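Aminotransferase, class IV (Brucella abortus, PDB 4TVI) probably catalyses the pyridoxal-phosphate-dependent transfer of the amino group between leucine, isoleucine or valine and 2-oxoglutarate, a step of branched-chain amino-acid biosynthesis. Local coordinates at residues Thr299-Ala302 and Arg303-Trp307; Arg245-Lys248 and Leu249-Ala253; Val212-Ala216 and Thr217-Phe221; Arg69-Gly73 and Val74-Leu78. All blocks are in the same frame, centred on the assembly; numbering follows the deposited sequence.

Contact 1 (Thr299-Ala302 and Arg303-Trp307); sequences TKRA and RALYW
R301 and L305, one helical turn apart, meet through their aliphatic parts. CG of R301 lies 4.1 Å from CD1 of L305, and the two side chains cross at a slant. L305 keeps CG beside its own backbone N (chi1 -71°), which lays the branch over the preceding turn, with L305 CG 3.2 Å from R301 O. That same carbonyl oxygen accepts the amide of L305, L305 N to R301 O 2.8 Å, so it is gripped by the bond and flanked by the leucine. R301 itself runs out fully extended past this spot into an exposed position. On the next strip of the helix A304 sets its CB 3.3 Å from K300 O, while A304 N bonds to that oxygen. The remaining i to i+4 bonds, R303 N to T299 O and Y306 N to A302 O, make the run regular alpha-helix. R303 turns to a buried side. With CG opposite the backbone N (chi1 -175°) and the chain straight as far as NE, its guanidinium leaves the turn behind, and one face meets the indole corner of W307, CH2 standing 3.1 Å above the plane near its rim. E156 forms a salt bridge with R303 NH2, and the carbonyl of V282 takes NH1. Both segments belong to helix 297-310, the last of the chain. L305 leans on L250 of helix 241-252, Y306 reaches T242 and R245 of the same helix, and T299, Y306 and W307 rest on strand 281-288, T299 also bonding through OG1 to E272.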
loop_
_atom_site.group_PDB
_atom_site.type_symbol
_atom_site.label_atom_id
_atom_site.label_comp_id
_atom_site.label_asym_id
_atom_site.label_seq_id
_atom_site.Cartn_x
_atom_site.Cartn_y
_atom_site.Cartn_z
ATOM N N THR A 299 -18.036 17.995 -22.790
ATOM C CA THR A 299 -16.878 18.036 -21.904
ATOM C C THR A 299 -16.468 19.478 -21.629
ATOM O O THR A 299 -16.235 19.864 -20.482
ATOM C CB THR A 299 -15.672 17.289 -22.506
ATOM O OG1 THR A 299 -16.017 15.918 -22.740
ATOM C CG2 THR A 299 -14.482 17.358 -21.558
ATOM N N LYS A 300 -16.405 20.273 -22.691
ATOM C CA LYS A 300 -16.041 21.682 -22.582
ATOM C C LYS A 300 -17.049 22.436 -21.720
ATOM O O LYS A 300 -16.674 23.306 -20.929
ATOM C CB LYS A 300 -15.945 22.311 -23.973
ATOM C CG LYS A 300 -14.786 21.785 -24.808
ATOM C CD LYS A 300 -14.610 22.547 -26.104
ATOM C CE LYS A 300 -13.404 22.030 -26.879
ATOM N NZ LYS A 300 -13.397 22.551 -28.277
ATOM N N ARG A 301 -18.326 22.091 -21.861
ATOM C CA ARG A 301 -19.371 22.727 -21.065
ATOM C C ARG A 301 -19.196 22.380 -19.593
ATOM O O ARG A 301 -19.300 23.250 -18.724
ATOM C CB ARG A 301 -20.755 22.309 -21.542
ATOM C CG ARG A 301 -21.871 23.075 -20.866
ATOM C CD ARG A 301 -23.233 22.601 -21.348
ATOM N NE ARG A 301 -24.298 23.496 -20.915
ATOM C CZ ARG A 301 -25.591 23.274 -21.126
ATOM N NH1 ARG A 301 -25.985 22.178 -21.764
ATOM N NH2 ARG A 301 -26.490 24.149 -20.696
ATOM N N ALA A 302 -18.932 21.103 -19.325
ATOM C CA ALA A 302 -18.679 20.628 -17.969
ATOM C C ALA A 302 -17.554 21.429 -17.325
ATOM O O ALA A 302 -17.691 21.922 -16.206
ATOM C CB ALA A 302 -18.334 19.144 -17.982
ATOM N N ARG A 303 -16.450 21.572 -18.053
ATOM C CA ARG A 303 -15.304 22.323 -17.565
ATOM C C ARG A 303 -15.685 23.790 -17.365
ATOM O O ARG A 303 -15.309 24.406 -16.366
ATOM C CB ARG A 303 -14.121 22.187 -18.531
ATOM C CG ARG A 303 -12.828 22.830 -18.050
ATOM C CD ARG A 303 -11.675 22.541 -19.006
ATOM N NE ARG A 303 -10.494 23.347 -18.699
ATOM C CZ ARG A 303 -9.555 23.009 -17.820
ATOM N NH1 ARG A 303 -9.644 21.866 -17.154
ATOM N NH2 ARG A 303 -8.524 23.820 -17.607
ATOM N N ALA A 304 -16.456 24.339 -18.298
ATOM C CA ALA A 304 -16.874 25.736 -18.210
ATOM C C ALA A 304 -17.731 25.959 -16.970
ATOM O O ALA A 304 -17.554 26.941 -16.247
ATOM C CB ALA A 304 -17.635 26.150 -19.466
ATOM N N LEU A 305 -18.651 25.030 -16.728
ATOM C CA LEU A 305 -19.541 25.102 -15.577
ATOM C C LEU A 305 -18.768 25.031 -14.270
ATOM O O LEU A 305 -19.108 25.711 -13.303
ATOM C CB LEU A 305 -20.572 23.974 -15.629
ATOM C CG LEU A 305 -21.649 24.095 -16.706
ATOM C CD1 LEU A 305 -22.459 22.803 -16.805
ATOM C CD2 LEU A 305 -22.549 25.287 -16.411
ATOM N N TYR A 306 -17.722 24.209 -14.242
ATOM C CA TYR A 306 -16.917 24.085 -13.038
ATOM C C TYR A 306 -16.225 25.410 -12.736
ATOM O O TYR A 306 -16.237 25.878 -11.599
ATOM C CB TYR A 306 -15.881 22.967 -13.169
ATOM C CG TYR A 306 -15.173 22.697 -11.863
ATOM C CD1 TYR A 306 -14.057 23.437 -11.490
ATOM C CD2 TYR A 306 -15.644 21.728 -10.982
ATOM C CE1 TYR A 306 -13.416 23.209 -10.287
ATOM C CE2 TYR A 306 -15.007 21.492 -9.772
ATOM C CZ TYR A 306 -13.892 22.240 -9.432
ATOM O OH TYR A 306 -13.250 22.021 -8.233
ATOM N N TRP A 307 -15.620 26.005 -13.759
ATOM C CA TRP A 307 -14.900 27.267 -13.600
ATOM C C TRP A 307 -15.827 28.407 -13.176
ATOM O O TRP A 307 -15.433 29.252 -12.373
ATOM C CB TRP A 307 -14.176 27.630 -14.897
ATOM C CG TRP A 307 -12.701 27.400 -14.832
ATOM C CD1 TRP A 307 -11.719 28.350 -14.813
ATOM C CD2 TRP A 307 -12.037 26.136 -14.757
ATOM N NE1 TRP A 307 -10.485 27.754 -14.743
ATOM C CE2 TRP A 307 -10.652 26.393 -14.705
ATOM C CE3 TRP A 307 -12.478 24.808 -14.735
ATOM C CZ2 TRP A 307 -9.705 25.373 -14.632
ATOM C CZ3 TRP A 307 -11.532 23.795 -14.660
ATOM C CH2 TRP A 307 -10.164 24.084 -14.609
#

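Contact 2 (Arg245-Lys248 and Leu249-Ala253); sequences RVIK and LLREA
L249 folds back over R245: its CD1 comes within 4.0 Å of R245 CG. The backbone bond L249 N to R245 O, 2.9 Å, joins the same two residues. R245 bends at both chi2 and chi3 (60° and 61°), which turns its guanidinium aside from the leucine toward D77, its salt-bridge partner. L250 comes next and runs alongside V246 in the same direction, V246 CG1 to L250 CD1 3.6 Å. I247 and L250 face the sheet, where both pack on V257. This is the helix of a beta-alpha-beta unit, strand 227-231, helix 241-252 and strand 257-260, whose two strands run parallel in the mixed sheet; on another side R245 and L249 meet helix 297-310. R251 lies beside I247, extended from CG to NE, and its flat guanidinium has I247 CG2 3.5 Å above one face, displaced toward the group's margin. The methyl approaches NH1 most closely, whereas NH2 is used for a hydrogen bond to the carbonyl of V257, which ties the arginine to the following strand. E252 then closes the exposed side with a salt bridge, K248 NZ to E252 OE2 3.0 Å, the ammonium approaching nearly along the C-O axis of the carboxylate. K248 is extended until chi4 (61°), where the last bend swings NZ round to this oxygen. At A253 the helix gives way to a loop, its amide making weak bonds to the carbonyls of L249 and L250.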
loop_
_atom_site.group_PDB
_atom_site.type_symbol
_atom_site.label_atom_id
_atom_site.label_comp_id
_atom_site.label_asym_id
_atom_site.label_seq_id
_atom_site.Cartn_x
_atom_site.Cartn_y
_atom_site.Cartn_z
ATOM N N ARG A 245 -19.038 17.329 -7.824
ATOM C CA ARG A 245 -19.248 18.733 -8.147
ATOM C C ARG A 245 -19.691 18.889 -9.597
ATOM O O ARG A 245 -20.620 19.642 -9.888
ATOM C CB ARG A 245 -17.977 19.550 -7.890
ATOM C CG ARG A 245 -18.152 21.050 -8.151
ATOM C CD ARG A 245 -19.242 21.638 -7.253
ATOM N NE ARG A 245 -18.905 21.488 -5.842
ATOM C CZ ARG A 245 -19.710 21.804 -4.833
ATOM N NH1 ARG A 245 -20.922 22.296 -5.070
ATOM N NH2 ARG A 245 -19.299 21.629 -3.582
ATOM N N VAL A 246 -19.023 18.170 -10.499
ATOM C CA VAL A 246 -19.335 18.219 -11.927
ATOM C C VAL A 246 -20.737 17.659 -12.222
ATOM O O VAL A 246 -21.494 18.225 -13.024
ATOM C CB VAL A 246 -18.275 17.448 -12.748
ATOM C CG1 VAL A 246 -18.747 17.206 -14.183
ATOM C CG2 VAL A 246 -16.943 18.191 -12.728
ATOM N N ILE A 247 -21.091 16.568 -11.550
ATOM C CA ILE A 247 -22.428 15.995 -11.690
ATOM C C ILE A 247 -23.479 17.009 -11.253
ATOM O O ILE A 247 -24.473 17.227 -11.941
ATOM C CB ILE A 247 -22.586 14.704 -10.858
ATOM C CG1 ILE A 247 -21.734 13.575 -11.445
ATOM C CG2 ILE A 247 -24.038 14.285 -10.796
ATOM C CD1 ILE A 247 -21.705 12.331 -10.569
ATOM N N LYS A 248 -23.238 17.632 -10.105
ATOM C CA LYS A 248 -24.154 18.618 -9.548
ATOM C C LYS A 248 -24.333 19.802 -10.498
ATOM O O LYS A 248 -25.454 20.234 -10.755
ATOM C CB LYS A 248 -23.644 19.092 -8.181
ATOM C CG LYS A 248 -24.516 20.127 -7.483
ATOM C CD LYS A 248 -23.975 20.435 -6.090
ATOM C CE LYS A 248 -24.560 21.727 -5.530
ATOM N NZ LYS A 248 -26.035 21.676 -5.378
ATOM N N LEU A 249 -23.227 20.307 -11.035
ATOM C CA LEU A 249 -23.279 21.459 -11.928
ATOM C C LEU A 249 -23.927 21.121 -13.269
ATOM O O LEU A 249 -24.694 21.918 -13.806
ATOM C CB LEU A 249 -21.875 22.022 -12.149
ATOM C CG LEU A 249 -21.273 22.702 -10.919
ATOM C CD1 LEU A 249 -19.818 23.067 -11.161
ATOM C CD2 LEU A 249 -22.090 23.931 -10.550
ATOM N N LEU A 250 -23.616 19.944 -13.810
ATOM C CA LEU A 250 -24.212 19.515 -15.069
ATOM C C LEU A 250 -25.726 19.388 -14.945
ATOM O O LEU A 250 -26.467 19.872 -15.806
ATOM C CB LEU A 250 -23.616 18.191 -15.526
ATOM C CG LEU A 250 -22.267 18.294 -16.233
ATOM C CD1 LEU A 250 -21.629 16.920 -16.386
ATOM C CD2 LEU A 250 -22.469 18.949 -17.591
ATOM N N ARG A 251 -26.186 18.749 -13.876
ATOM C CA ARG A 251 -27.620 18.572 -13.692
ATOM C C ARG A 251 -28.304 19.924 -13.510
ATOM O O ARG A 251 -29.407 20.129 -14.007
ATOM C CB ARG A 251 -27.914 17.652 -12.509
ATOM C CG ARG A 251 -27.554 16.198 -12.774
ATOM C CD ARG A 251 -28.018 15.282 -11.651
ATOM N NE ARG A 251 -27.762 13.876 -11.958
ATOM C CZ ARG A 251 -27.443 12.966 -11.043
ATOM N NH1 ARG A 251 -27.332 13.323 -9.768
ATOM N NH2 ARG A 251 -27.211 11.708 -11.398
ATOM N N GLU A 252 -27.638 20.846 -12.816
ATOM C CA GLU A 252 -28.184 22.186 -12.614
ATOM C C GLU A 252 -28.268 22.978 -13.910
ATOM O O GLU A 252 -29.081 23.890 -14.029
ATOM C CB GLU A 252 -27.353 22.966 -11.593
ATOM C CG GLU A 252 -27.539 22.486 -10.167
ATOM C CD GLU A 252 -26.709 23.267 -9.169
ATOM O OE1 GLU A 252 -26.006 24.217 -9.579
ATOM O OE2 GLU A 252 -26.765 22.925 -7.969
ATOM N N ALA A 253 -27.428 22.634 -14.878
ATOM C CA ALA A 253 -27.456 23.309 -16.169
ATOM C C ALA A 253 -28.457 22.646 -17.122
ATOM O O ALA A 253 -28.608 23.073 -18.268
ATOM C CB ALA A 253 -26.069 23.328 -16.786
#

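Contact 3 (Val212-Ala216 and Thr217-Phe221); sequences VAETA and TSNVF
The strand 212-215 turns into strand 219-221 at an angle of 109° between their directions, the axes approaching to 4.7 Å, and the corner is pinned by the backbone bond T215 N to S218 O at 2.8 Å. A classic beta bulge lies just before it, A213 and E214 both facing V205 of strand 202-206; the corner thus carries the chain between two pairings of the mixed sheet in this class-IV aminotransferase, from strand 202-206 to strand 272-277. Inside the turn T215 does most of the polar work. Its OG1 sits between its own backbone N and carbonyl carbon (chi1 85°), facing into the bend, where it accepts the amide of T217 and shares a hydrogen bond with S218 OG, OG1 to OG 3.0 Å. The hydroxyl of T217 is bonded to N202. The methyl of T215, CG2, lies 3.8 Å from V220 CB. V220 presents CG1 to two partners: V212 CG1 at 4.0 Å, the two valines crossing at about a right angle, and the backbone of E214, whose CA is nearer. The straight outer chain of E214 carries OE1 close to N1 of the pyridoxal-phosphate lysine at position 180, so this corner borders the cofactor; OE2 has a long, weak ion pair with R169. N219 gives ND2 to the carbonyl of L238. A water bridges the two strands: it donates to A213 O at 2.8 Å and accepts from V220 N at 2.9 Å and from N219 ND2 at 3.1 Å.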
loop_
_atom_site.group_PDB
_atom_site.type_symbol
_atom_site.label_atom_id
_atom_site.label_comp_id
_atom_site.label_asym_id
_atom_site.label_seq_id
_atom_site.Cartn_x
_atom_site.Cartn_y
_atom_site.Cartn_z
ATOM N N VAL A 212 -16.820 -1.011 -15.584
ATOM C CA VAL A 212 -15.916 0.130 -15.525
ATOM C C VAL A 212 -16.048 0.844 -14.191
ATOM O O VAL A 212 -17.160 1.085 -13.718
ATOM C CB VAL A 212 -16.175 1.126 -16.674
ATOM C CG1 VAL A 212 -15.280 2.344 -16.532
ATOM C CG2 VAL A 212 -15.940 0.455 -18.016
ATOM N N ALA A 213 -14.904 1.151 -13.584
ATOM C CA ALA A 213 -14.859 1.886 -12.333
ATOM C C ALA A 213 -14.394 3.322 -12.559
ATOM O O ALA A 213 -15.050 4.270 -12.141
ATOM C CB ALA A 213 -13.938 1.184 -11.344
ATOM N N GLU A 214 -13.247 3.465 -13.215
ATOM C CA GLU A 214 -12.613 4.762 -13.416
ATOM C C GLU A 214 -11.377 4.565 -14.272
ATOM O O GLU A 214 -11.161 3.475 -14.806
ATOM C CB GLU A 214 -12.237 5.411 -12.079
ATOM C CG GLU A 214 -11.386 4.514 -11.180
ATOM C CD GLU A 214 -10.827 5.253 -9.979
ATOM O OE1 GLU A 214 -11.095 6.465 -9.857
ATOM O OE2 GLU A 214 -10.127 4.625 -9.156
ATOM N N THR A 215 -10.554 5.603 -14.395
ATOM C CA THR A 215 -9.266 5.426 -15.047
ATOM C C THR A 215 -8.261 5.040 -13.972
ATOM O O THR A 215 -8.626 4.895 -12.809
ATOM C CB THR A 215 -8.797 6.690 -15.807
ATOM O OG1 THR A 215 -8.124 7.578 -14.909
ATOM C CG2 THR A 215 -9.985 7.407 -16.454
ATOM N N ALA A 216 -6.998 4.891 -14.344
ATOM C CA ALA A 216 -5.983 4.504 -13.372
ATOM C C ALA A 216 -5.630 5.655 -12.431
ATOM O O ALA A 216 -4.955 5.449 -11.424
ATOM C CB ALA A 216 -4.742 3.999 -14.077
ATOM N N THR A 217 -6.074 6.864 -12.760
ATOM C CA THR A 217 -5.714 8.045 -11.972
ATOM C C THR A 217 -6.890 8.931 -11.566
ATOM O O THR A 217 -6.705 9.901 -10.824
ATOM C CB THR A 217 -4.737 8.953 -12.740
ATOM O OG1 THR A 217 -5.386 9.446 -13.922
ATOM C CG2 THR A 217 -3.465 8.202 -13.122
ATOM N N SER A 218 -8.087 8.629 -12.061
ATOM C CA SER A 218 -9.192 9.574 -11.921
ATOM C C SER A 218 -10.558 8.991 -12.268
ATOM O O SER A 218 -10.649 8.027 -13.023
ATOM C CB SER A 218 -8.931 10.782 -12.816
ATOM O OG SER A 218 -8.808 10.363 -14.167
ATOM N N ASN A 219 -11.615 9.613 -11.747
ATOM C CA ASN A 219 -12.978 9.246 -12.117
ATOM C C ASN A 219 -13.191 9.455 -13.602
ATOM O O ASN A 219 -12.567 10.329 -14.200
ATOM C CB ASN A 219 -13.997 10.060 -11.319
ATOM C CG ASN A 219 -14.031 9.669 -9.861
ATOM O OD1 ASN A 219 -13.819 10.499 -8.982
ATOM N ND2 ASN A 219 -14.305 8.392 -9.594
ATOM N N VAL A 220 -14.056 8.644 -14.203
ATOM C CA VAL A 220 -14.267 8.713 -15.643
ATOM C C VAL A 220 -15.729 9.006 -15.957
ATOM O O VAL A 220 -16.632 8.618 -15.210
ATOM C CB VAL A 220 -13.813 7.408 -16.341
ATOM C CG1 VAL A 220 -14.770 6.257 -16.036
ATOM C CG2 VAL A 220 -13.668 7.614 -17.848
ATOM N N PHE A 221 -15.937 9.738 -17.048
ATOM C CA PHE A 221 -17.257 10.089 -17.550
ATOM C C PHE A 221 -17.323 9.798 -19.033
ATOM O O PHE A 221 -16.302 9.802 -19.717
ATOM C CB PHE A 221 -17.560 11.573 -17.337
ATOM C CG PHE A 221 -17.883 11.958 -15.920
ATOM C CD1 PHE A 221 -16.882 12.060 -14.964
ATOM C CD2 PHE A 221 -19.184 12.289 -15.564
ATOM C CE1 PHE A 221 -17.178 12.447 -13.666
ATOM C CE2 PHE A 221 -19.493 12.672 -14.272
ATOM C CZ PHE A 221 -18.483 12.756 -13.317
HETATM O O HOH W 1 -15.329 7.008 -12.184
#

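Contact 4 (Arg69-Gly73 and Val74-Leu78); sequences RLFEG and VTPDL
F71 and V74 are joined by two backbone hydrogen bonds, F71 N to V74 O and V74 N to F71 O, both 3.0 Å. The first lies in the carbonyl plane, while in the second the amide stands well above that of F71. Weaker CA-H...O contacts extend the pairing: T75 CA comes 3.4 Å from R69 O, and L70 CA also approaches V74 O. The two backbone bonds make F71 and V74 a single antiparallel hydrogen-bonded bridge closing a type I' beta turn after strand 64-70, with E72 and G73 both at positive phi; the chain then leads through a type II turn, T75 to L78, into helix 78-91. Apolar contacts line both sides. F71 places CG between its backbone N and carbonyl carbon (chi1 68°), which turns the ring back toward V74 and P76: V74 CG2 stands 4.2 Å above one face, toward the rim, and P76 CG lies obliquely 3.6 Å from F71 CE1. L70 CD1 meets T75 CG2 at 3.6 Å, their side chains crossing. Among the polar groups, T75 OG1 bonds to R108 and the E72 carboxylate to H311 and W307. One water donates to both R69 O, at 2.8 Å, and P76 O.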
loop_
_atom_site.group_PDB
_atom_site.type_symbol
_atom_site.label_atom_id
_atom_site.label_comp_id
_atom_site.label_asym_id
_atom_site.label_seq_id
_atom_site.Cartn_x
_atom_site.Cartn_y
_atom_site.Cartn_z
ATOM N N ARG A 69 -6.702 22.070 -4.664
ATOM C CA ARG A 69 -6.039 22.867 -5.691
ATOM C C ARG A 69 -6.277 24.364 -5.529
ATOM O O ARG A 69 -7.412 24.809 -5.361
ATOM C CB ARG A 69 -6.508 22.427 -7.080
ATOM C CG ARG A 69 -5.581 22.816 -8.225
ATOM C CD ARG A 69 -4.371 21.891 -8.318
ATOM N NE ARG A 69 -3.739 21.964 -9.632
ATOM C CZ ARG A 69 -2.721 22.765 -9.931
ATOM N NH1 ARG A 69 -2.213 23.565 -9.003
ATOM N NH2 ARG A 69 -2.211 22.768 -11.157
ATOM N N LEU A 70 -5.198 25.137 -5.586
ATOM C CA LEU A 70 -5.297 26.586 -5.716
ATOM C C LEU A 70 -5.015 26.968 -7.163
ATOM O O LEU A 70 -3.959 26.633 -7.698
ATOM C CB LEU A 70 -4.317 27.295 -4.779
ATOM C CG LEU A 70 -4.105 28.785 -5.062
ATOM C CD1 LEU A 70 -5.383 29.582 -4.798
ATOM C CD2 LEU A 70 -2.921 29.340 -4.260
ATOM N N PHE A 71 -5.966 27.632 -7.811
ATOM C CA PHE A 71 -5.749 28.092 -9.177
ATOM C C PHE A 71 -6.594 29.327 -9.463
ATOM O O PHE A 71 -7.743 29.413 -9.025
ATOM C CB PHE A 71 -6.064 26.975 -10.186
ATOM C CG PHE A 71 -7.523 26.611 -10.263
ATOM C CD1 PHE A 71 -8.058 25.657 -9.414
ATOM C CD2 PHE A 71 -8.356 27.221 -11.192
ATOM C CE1 PHE A 71 -9.401 25.318 -9.482
ATOM C CE2 PHE A 71 -9.703 26.891 -11.265
ATOM C CZ PHE A 71 -10.225 25.936 -10.410
ATOM N N GLU A 72 -6.015 30.281 -10.189
ATOM C CA GLU A 72 -6.700 31.525 -10.534
ATOM C C GLU A 72 -7.292 32.204 -9.298
ATOM O O GLU A 72 -8.331 32.870 -9.377
ATOM C CB GLU A 72 -7.786 31.260 -11.579
ATOM C CG GLU A 72 -7.230 30.684 -12.871
ATOM C CD GLU A 72 -8.307 30.175 -13.808
ATOM O OE1 GLU A 72 -9.465 30.637 -13.707
ATOM O OE2 GLU A 72 -7.989 29.303 -14.646
ATOM N N GLY A 73 -6.620 32.021 -8.161
ATOM C CA GLY A 73 -6.984 32.690 -6.925
ATOM C C GLY A 73 -8.069 32.011 -6.110
ATOM O O GLY A 73 -8.474 32.537 -5.073
ATOM N N VAL A 74 -8.555 30.856 -6.561
ATOM C CA VAL A 74 -9.633 30.191 -5.836
ATOM C C VAL A 74 -9.256 28.761 -5.439
ATOM O O VAL A 74 -8.401 28.137 -6.069
ATOM C CB VAL A 74 -10.950 30.179 -6.664
ATOM C CG1 VAL A 74 -11.387 31.612 -6.974
ATOM C CG2 VAL A 74 -10.790 29.379 -7.945
ATOM N N THR A 75 -9.905 28.251 -4.390
ATOM C CA THR A 75 -9.625 26.916 -3.861
ATOM C C THR A 75 -10.903 26.095 -3.698
ATOM O O THR A 75 -11.296 25.771 -2.571
ATOM C CB THR A 75 -8.922 26.993 -2.489
ATOM O OG1 THR A 75 -9.750 27.721 -1.569
ATOM C CG2 THR A 75 -7.577 27.699 -2.606
ATOM N N PRO A 76 -11.556 25.751 -4.820
ATOM C CA PRO A 76 -12.857 25.068 -4.770
ATOM C C PRO A 76 -12.818 23.740 -4.027
ATOM O O PRO A 76 -11.886 22.953 -4.202
ATOM C CB PRO A 76 -13.202 24.856 -6.249
ATOM C CG PRO A 76 -11.900 24.929 -6.966
ATOM C CD PRO A 76 -11.090 25.937 -6.203
ATOM N N ASP A 77 -13.826 23.523 -3.188
ATOM C CA ASP A 77 -14.000 22.276 -2.445
ATOM C C ASP A 77 -12.805 21.944 -1.552
ATOM O O ASP A 77 -12.575 20.774 -1.227
ATOM C CB ASP A 77 -14.276 21.107 -3.403
ATOM C CG ASP A 77 -15.740 21.033 -3.830
ATOM O OD1 ASP A 77 -16.614 21.375 -3.007
ATOM O OD2 ASP A 77 -16.016 20.640 -4.988
ATOM N N LEU A 78 -12.051 22.965 -1.156
ATOM C CA LEU A 78 -10.965 22.776 -0.193
ATOM C C LEU A 78 -11.514 22.195 1.109
ATOM O O LEU A 78 -10.849 21.402 1.776
ATOM C CB LEU A 78 -10.226 24.091 0.084
ATOM C CG LEU A 78 -9.186 24.055 1.214
ATOM C CD1 LEU A 78 -8.131 22.980 0.953
ATOM C CD2 LEU A 78 -8.528 25.421 1.387
HETATM O O HOH W 2 -9.447 22.841 -5.445
#

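In the fold
Along the chain the order is contact 4, contact 3, contact 2, contact 1, following one another without overlap. Contacts 1 and 2 lie closest, centres about 9 Å apart, where helices 297-310 and 241-252 pack through Y306, R245 and L249. Contact 4, the turn following strand 64-70 of the antiparallel sheet, joins both: E72 probably bonds W307, and D77 forms a salt bridge with R245. Contact 3, in the mixed sheet, touches contact 2 through F221 and I247, but stands about 22 Å from contact 4, centre to centre, across the chain's centre. Helix 241-252 thus touches both the turn and the 212-221 corner, which borders the cofactor; the turn also meets strand 281-288 of that sheet directly.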